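Local coordinates for flagellar assembly factor FliW (Geobacillus thermodenitrificans, PDB 5DMD), which probably acts as an anti-CsrA protein, relieving repression of flagellin translation, and probably binds flagellin to take part in flagellum assembly, at residues 58-63 / 93-98; 107-112 / 134-139. The protein carries 1 engineered substitution. All blocks are in the same frame, centred on the assembly; numbering follows the deposited sequence.

Contact 1 (58-63 / 93-98); sequences FVLIEP and YVILTV
Strands 57-61 and 90-97 are antiparallel neighbours in the large antiparallel β-sheet of FliW, and Ile-61 and Val-94 form the hydrogen-bonded pair, joined by two backbone bonds. Ile-61 N reaches Val-94 O and Val-94 N returns to Ile-61 O, each at 3.0 Å. The next pair, Leu-60 with Ile-95, is non-hydrogen-bonded, and beyond it Leu-96 N gives an almost straight bond (175°) to Val-59 O at 2.8 Å. The strands are strongly twisted, their short axes running 127° apart. No return bond follows, since Val-59 N and Leu-96 O stand 5.0 Å apart, and a water bridges them instead.

An antiparallel ladder sorts its side chains by face. On one face Ile-61 is caught between Val-94 and Leu-96. Its CG1 stands between backbone N and carbonyl carbon (chi1 56°), a position that sets it 3.6 Å from Val-94 CG2 and close to Leu-96 CD2, while the CG2 branch meets Leu-96 CD1 at 3.7 Å. Leu-96 crosses Ile-61 at about a right angle, one methyl to each branch. Phe-45 of the adjoining strand 45-50 touches both residues. On the other face the branches of Leu-60 part: CD1 lies 3.6 Å from Ile-95 CG1, and CD2 rests against Tyr-93 CB. Pro-63 follows the strand and lays its CD near Tyr-93 CA. Beside the Leu-96 N bond, the water accepts from Val-59 N and donates to Leu-96 O, 2.8 Å from that oxygen.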
loop_
_atom_site.group_PDB
_atom_site.type_symbol
_atom_site.label_atom_id
_atom_site.label_comp_id
_atom_site.label_asym_id
_atom_site.label_seq_id
_atom_site.Cartn_x
_atom_site.Cartn_y
_atom_site.Cartn_z
ATOM N N PHE A 58 -1.113 2.131 -7.577
ATOM C CA PHE A 58 -0.580 0.840 -7.149
ATOM C C PHE A 58 -1.678 -0.071 -6.615
ATOM O O PHE A 58 -2.635 0.387 -5.979
ATOM C CB PHE A 58 0.478 1.048 -6.061
ATOM C CG PHE A 58 1.587 1.978 -6.466
ATOM C CD1 PHE A 58 1.491 3.344 -6.246
ATOM C CD2 PHE A 58 2.739 1.477 -7.057
ATOM C CE1 PHE A 58 2.521 4.200 -6.626
ATOM C CE2 PHE A 58 3.777 2.326 -7.434
ATOM C CZ PHE A 58 3.669 3.684 -7.219
ATOM N N VAL A 59 -1.530 -1.373 -6.870
ATOM C CA VAL A 59 -2.479 -2.369 -6.382
ATOM C C VAL A 59 -2.054 -2.818 -4.994
ATOM O O VAL A 59 -0.944 -3.331 -4.820
ATOM C CB VAL A 59 -2.564 -3.570 -7.333
ATOM C CG1 VAL A 59 -3.557 -4.576 -6.786
ATOM C CG2 VAL A 59 -2.957 -3.114 -8.731
ATOM N N LEU A 60 -2.946 -2.656 -4.017
ATOM C CA LEU A 60 -2.676 -2.977 -2.624
ATOM C C LEU A 60 -3.575 -4.110 -2.153
ATOM O O LEU A 60 -4.702 -4.279 -2.633
ATOM C CB LEU A 60 -2.952 -1.770 -1.730
ATOM C CG LEU A 60 -1.864 -0.708 -1.531
ATOM C CD1 LEU A 60 -1.208 -0.275 -2.821
ATOM C CD2 LEU A 60 -2.502 0.486 -0.827
ATOM N N ILE A 61 -3.070 -4.878 -1.190
ATOM C CA ILE A 61 -3.893 -5.779 -0.397
ATOM C C ILE A 61 -3.641 -5.472 1.064
ATOM O O ILE A 61 -2.583 -4.956 1.442
ATOM C CB ILE A 61 -3.606 -7.278 -0.644
ATOM C CG1 ILE A 61 -2.128 -7.612 -0.404
ATOM C CG2 ILE A 61 -4.006 -7.684 -2.048
ATOM C CD1 ILE A 61 -1.856 -9.114 -0.207
ATOM N N GLU A 62 -4.610 -5.803 1.890
ATOM C CA GLU A 62 -4.324 -5.907 3.303
ATOM C C GLU A 62 -3.518 -7.189 3.515
ATOM O O GLU A 62 -3.956 -8.270 3.097
ATOM C CB GLU A 62 -5.637 -5.963 4.069
ATOM C CG GLU A 62 -5.463 -6.108 5.550
ATOM C CD GLU A 62 -5.492 -4.764 6.226
ATOM O OE1 GLU A 62 -4.498 -4.417 6.897
ATOM O OE2 GLU A 62 -6.478 -4.028 6.044
ATOM N N PRO A 63 -2.329 -7.110 4.113
ATOM C CA PRO A 63 -1.405 -8.257 4.055
ATOM C C PRO A 63 -1.920 -9.514 4.723
ATOM O O PRO A 63 -1.622 -10.616 4.248
ATOM C CB PRO A 63 -0.133 -7.738 4.740
ATOM C CG PRO A 63 -0.546 -6.470 5.428
ATOM C CD PRO A 63 -1.688 -5.913 4.668
ATOM N N TYR A 93 -0.985 -2.036 4.439
ATOM C CA TYR A 93 -1.178 -2.583 3.103
ATOM C C TYR A 93 0.182 -2.972 2.566
ATOM O O TYR A 93 1.202 -2.404 2.965
ATOM C CB TYR A 93 -1.781 -1.549 2.133
ATOM C CG TYR A 93 -3.111 -0.999 2.608
ATOM C CD1 TYR A 93 -4.287 -1.699 2.397
ATOM C CD2 TYR A 93 -3.179 0.209 3.284
ATOM C CE1 TYR A 93 -5.498 -1.211 2.850
ATOM C CE2 TYR A 93 -4.390 0.708 3.740
ATOM C CZ TYR A 93 -5.540 -0.001 3.516
ATOM O OH TYR A 93 -6.741 0.509 3.970
ATOM N N VAL A 94 0.192 -3.935 1.646
ATOM C CA VAL A 94 1.390 -4.210 0.856
ATOM C C VAL A 94 1.053 -4.104 -0.625
ATOM O O VAL A 94 -0.078 -4.364 -1.048
ATOM C CB VAL A 94 2.048 -5.566 1.187
ATOM C CG1 VAL A 94 2.670 -5.532 2.590
ATOM C CG2 VAL A 94 1.033 -6.702 1.058
ATOM N N ILE A 95 2.044 -3.732 -1.411
ATOM C CA ILE A 95 1.854 -3.512 -2.841
ATOM C C ILE A 95 2.131 -4.785 -3.617
ATOM O O ILE A 95 3.139 -5.460 -3.398
ATOM C CB ILE A 95 2.728 -2.347 -3.331
ATOM C CG1 ILE A 95 2.323 -1.078 -2.597
ATOM C CG2 ILE A 95 2.600 -2.146 -4.852
ATOM C CD1 ILE A 95 3.189 0.109 -2.903
ATOM N N LEU A 96 1.250 -5.090 -4.563
ATOM C CA LEU A 96 1.390 -6.267 -5.400
ATOM C C LEU A 96 2.143 -5.962 -6.683
ATOM O O LEU A 96 2.032 -4.875 -7.258
ATOM C CB LEU A 96 0.015 -6.828 -5.765
ATOM C CG LEU A 96 -0.942 -7.196 -4.633
ATOM C CD1 LEU A 96 -2.170 -7.909 -5.210
ATOM C CD2 LEU A 96 -0.245 -8.065 -3.589
ATOM N N THR A 97 2.896 -6.952 -7.144
ATOM C CA THR A 97 3.399 -6.991 -8.511
ATOM C C THR A 97 2.515 -8.018 -9.203
ATOM O O THR A 97 2.694 -9.226 -9.030
ATOM C CB THR A 97 4.871 -7.381 -8.528
ATOM O OG1 THR A 97 5.608 -6.406 -7.781
ATOM C CG2 THR A 97 5.399 -7.392 -9.956
ATOM N N VAL A 98 1.541 -7.522 -9.965
ATOM C CA VAL A 98 0.491 -8.355 -10.538
ATOM C C VAL A 98 1.033 -9.118 -11.735
ATOM O O VAL A 98 1.585 -8.527 -12.671
ATOM C CB VAL A 98 -0.727 -7.500 -10.925
ATOM C CG1 VAL A 98 -1.843 -8.386 -11.460
ATOM C CG2 VAL A 98 -1.217 -6.724 -9.722
HETATM O O HOH W 1 0.873 -2.474 -7.984
#

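Contact 2 (107-112 / 134-139); sequences ANLQAP and TKHRLF
A short antiparallel pairing joins the start of strand 106-116 to the two-residue strand 136-137, near the C-terminal end of the FliW fold. Ala-107 and His-136 form its one hydrogen-bonded pair: Ala-107 N to His-136 O and His-136 N to Ala-107 O, both 2.9 Å. With so little ladder, side chains carry much of the join. Leu-109 lays CD1 over the centre of the His-136 imidazole, a CH-pi contact 3.5 Å from the ring centroid and 12° off its normal. The far end of that ring is engaged too, NE2 being hydrogen-bonded to Lys-133 N. Were His-136 replaced by an alanine, the Leu-109 methyl would probably lose the ring it rests on and Lys-133 N its acceptor. Beside Thr-134 the Asn-108 amide crosses at a slant, ND2 3.7 Å from Thr-134 CB. With CG anti to the backbone N (chi1 -174°), Asn-108 OD1 takes weak bonds from Gln-110 N and Ala-111 N where the strand breaks. At the other end Leu-138 CD1 packs 3.9 Å from Ala-107 CB. Because NE2 accepts from a backbone N-H, His-136 is likely to be neutral, with its proton on ND1.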
loop_
_atom_site.group_PDB
_atom_site.type_symbol
_atom_site.label_atom_id
_atom_site.label_comp_id
_atom_site.label_asym_id
_atom_site.label_seq_id
_atom_site.Cartn_x
_atom_site.Cartn_y
_atom_site.Cartn_z
ATOM N N ALA A 107 3.831 -10.111 -3.521
ATOM C CA ALA A 107 3.739 -8.914 -2.698
ATOM C C ALA A 107 5.114 -8.546 -2.147
ATOM O O ALA A 107 5.938 -9.417 -1.858
ATOM C CB ALA A 107 2.793 -9.147 -1.519
ATOM N N ASN A 108 5.354 -7.240 -1.993
ATOM C CA ASN A 108 6.574 -6.743 -1.352
ATOM C C ASN A 108 6.292 -6.580 0.138
ATOM O O ASN A 108 5.750 -5.562 0.573
ATOM C CB ASN A 108 7.052 -5.439 -1.993
ATOM C CG ASN A 108 8.393 -4.971 -1.436
ATOM O OD1 ASN A 108 8.773 -5.324 -0.319
ATOM N ND2 ASN A 108 9.132 -4.197 -2.225
ATOM N N LEU A 109 6.666 -7.596 0.924
ATOM C CA LEU A 109 6.483 -7.547 2.369
ATOM C C LEU A 109 7.548 -6.713 3.076
ATOM O O LEU A 109 7.364 -6.361 4.251
ATOM C CB LEU A 109 6.444 -8.971 2.935
ATOM C CG LEU A 109 5.360 -9.871 2.342
ATOM C CD1 LEU A 109 5.337 -11.197 3.085
ATOM C CD2 LEU A 109 3.997 -9.194 2.381
ATOM N N GLN A 110 8.640 -6.361 2.389
ATOM C CA GLN A 110 9.666 -5.524 2.998
ATOM C C GLN A 110 9.244 -4.067 3.126
ATOM O O GLN A 110 9.787 -3.357 3.979
ATOM C CB GLN A 110 10.962 -5.588 2.178
ATOM C CG GLN A 110 12.170 -4.986 2.885
ATOM C CD GLN A 110 13.344 -4.730 1.949
ATOM O OE1 GLN A 110 13.390 -5.239 0.831
ATOM N NE2 GLN A 110 14.309 -3.946 2.415
ATOM N N ALA A 111 8.297 -3.599 2.312
ATOM C CA ALA A 111 8.006 -2.168 2.199
ATOM C C ALA A 111 6.511 -1.898 2.273
ATOM O O ALA A 111 5.902 -1.431 1.305
ATOM C CB ALA A 111 8.616 -1.584 0.925
ATOM N N PRO A 112 5.899 -2.116 3.435
ATOM C CA PRO A 112 4.460 -1.868 3.569
ATOM C C PRO A 112 4.094 -0.390 3.520
ATOM O O PRO A 112 4.889 0.499 3.858
ATOM C CB PRO A 112 4.128 -2.463 4.947
ATOM C CG PRO A 112 5.386 -2.301 5.714
ATOM C CD PRO A 112 6.499 -2.551 4.712
ATOM N N THR A 134 11.237 -8.602 -1.196
ATOM C CA THR A 134 10.467 -7.796 -2.131
ATOM C C THR A 134 9.464 -8.606 -2.938
ATOM O O THR A 134 8.596 -8.016 -3.590
ATOM C CB THR A 134 11.424 -7.037 -3.056
ATOM O OG1 THR A 134 12.042 -7.957 -3.962
ATOM C CG2 THR A 134 12.496 -6.343 -2.240
ATOM N N LYS A 135 9.556 -9.931 -2.923
ATOM C CA LYS A 135 8.642 -10.771 -3.685
ATOM C C LYS A 135 8.294 -11.983 -2.835
ATOM O O LYS A 135 9.159 -12.820 -2.556
ATOM C CB LYS A 135 9.265 -11.193 -5.018
ATOM C CG LYS A 135 9.061 -10.169 -6.128
ATOM C CD LYS A 135 10.339 -9.914 -6.906
ATOM C CE LYS A 135 10.568 -10.974 -7.966
ATOM N NZ LYS A 135 11.561 -10.531 -8.986
ATOM N N HIS A 136 7.042 -12.048 -2.393
ATOM C CA HIS A 136 6.481 -13.235 -1.756
ATOM C C HIS A 136 5.236 -13.611 -2.549
ATOM O O HIS A 136 4.320 -12.792 -2.683
ATOM C CB HIS A 136 6.070 -12.938 -0.312
ATOM C CG HIS A 136 7.216 -12.709 0.630
ATOM N ND1 HIS A 136 7.571 -13.614 1.606
ATOM C CD2 HIS A 136 8.049 -11.652 0.779
ATOM C CE1 HIS A 136 8.591 -13.139 2.299
ATOM N NE2 HIS A 136 8.899 -11.948 1.818
ATOM N N ARG A 137 5.195 -14.846 -3.063
ATOM C CA ARG A 137 4.000 -15.328 -3.750
ATOM C C ARG A 137 2.774 -15.293 -2.843
ATOM O O ARG A 137 2.815 -15.720 -1.686
ATOM C CB ARG A 137 4.188 -16.765 -4.251
ATOM C CG ARG A 137 5.039 -16.922 -5.500
ATOM C CD ARG A 137 5.178 -18.405 -5.906
ATOM N NE ARG A 137 3.885 -19.035 -6.149
ATOM C CZ ARG A 137 3.263 -19.040 -7.321
ATOM N NH1 ARG A 137 3.772 -18.421 -8.376
ATOM N NH2 ARG A 137 2.090 -19.658 -7.433
ATOM N N LEU A 138 1.657 -14.827 -3.408
ATOM C CA LEU A 138 0.379 -14.879 -2.706
ATOM C C LEU A 138 -0.183 -16.291 -2.658
ATOM O O LEU A 138 -1.011 -16.592 -1.795
ATOM C CB LEU A 138 -0.645 -13.977 -3.397
ATOM C CG LEU A 138 -0.672 -12.501 -3.001
ATOM C CD1 LEU A 138 0.640 -11.794 -3.332
ATOM C CD2 LEU A 138 -1.839 -11.824 -3.711
ATOM N N PHE A 139 0.203 -17.148 -3.600
ATOM C CA PHE A 139 -0.384 -18.469 -3.732
ATOM C C PHE A 139 0.703 -19.531 -3.731
ATOM O O PHE A 139 1.835 -19.276 -4.159
ATOM C CB PHE A 139 -1.177 -18.579 -5.047
ATOM C CG PHE A 139 -2.264 -17.549 -5.175
ATOM C CD1 PHE A 139 -3.530 -17.787 -4.661
ATOM C CD2 PHE A 139 -2.024 -16.352 -5.817
ATOM C CE1 PHE A 139 -4.529 -16.836 -4.772
ATOM C CE2 PHE A 139 -3.018 -15.394 -5.932
ATOM C CZ PHE A 139 -4.273 -15.639 -5.410
#

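The two contacts illustrate how one sheet can be extended strand by strand. Contact 1 closes before contact 2 opens along the chain, yet their centres lie only 8 Å apart, because strand 90-97 of contact 1 neighbours strand 106-116 of contact 2. Across that seam Ile-95 O and Asn-108 N, 3.2 Å apart, probably form a hydrogen bond, and Leu-96 CD2 packs on Ala-107 CB at 3.8 Å. In the order 57-61, 90-97, 106-116, 136-137 each strand is the antiparallel neighbour of the next; 106-116 also pairs with 121-124, so the sheet branches there. Leu-138 also touches Leu-96. The short C-terminal strand 136-137 is thus joined through 106-116 to the strands of contact 1, uniting distant parts of the chain.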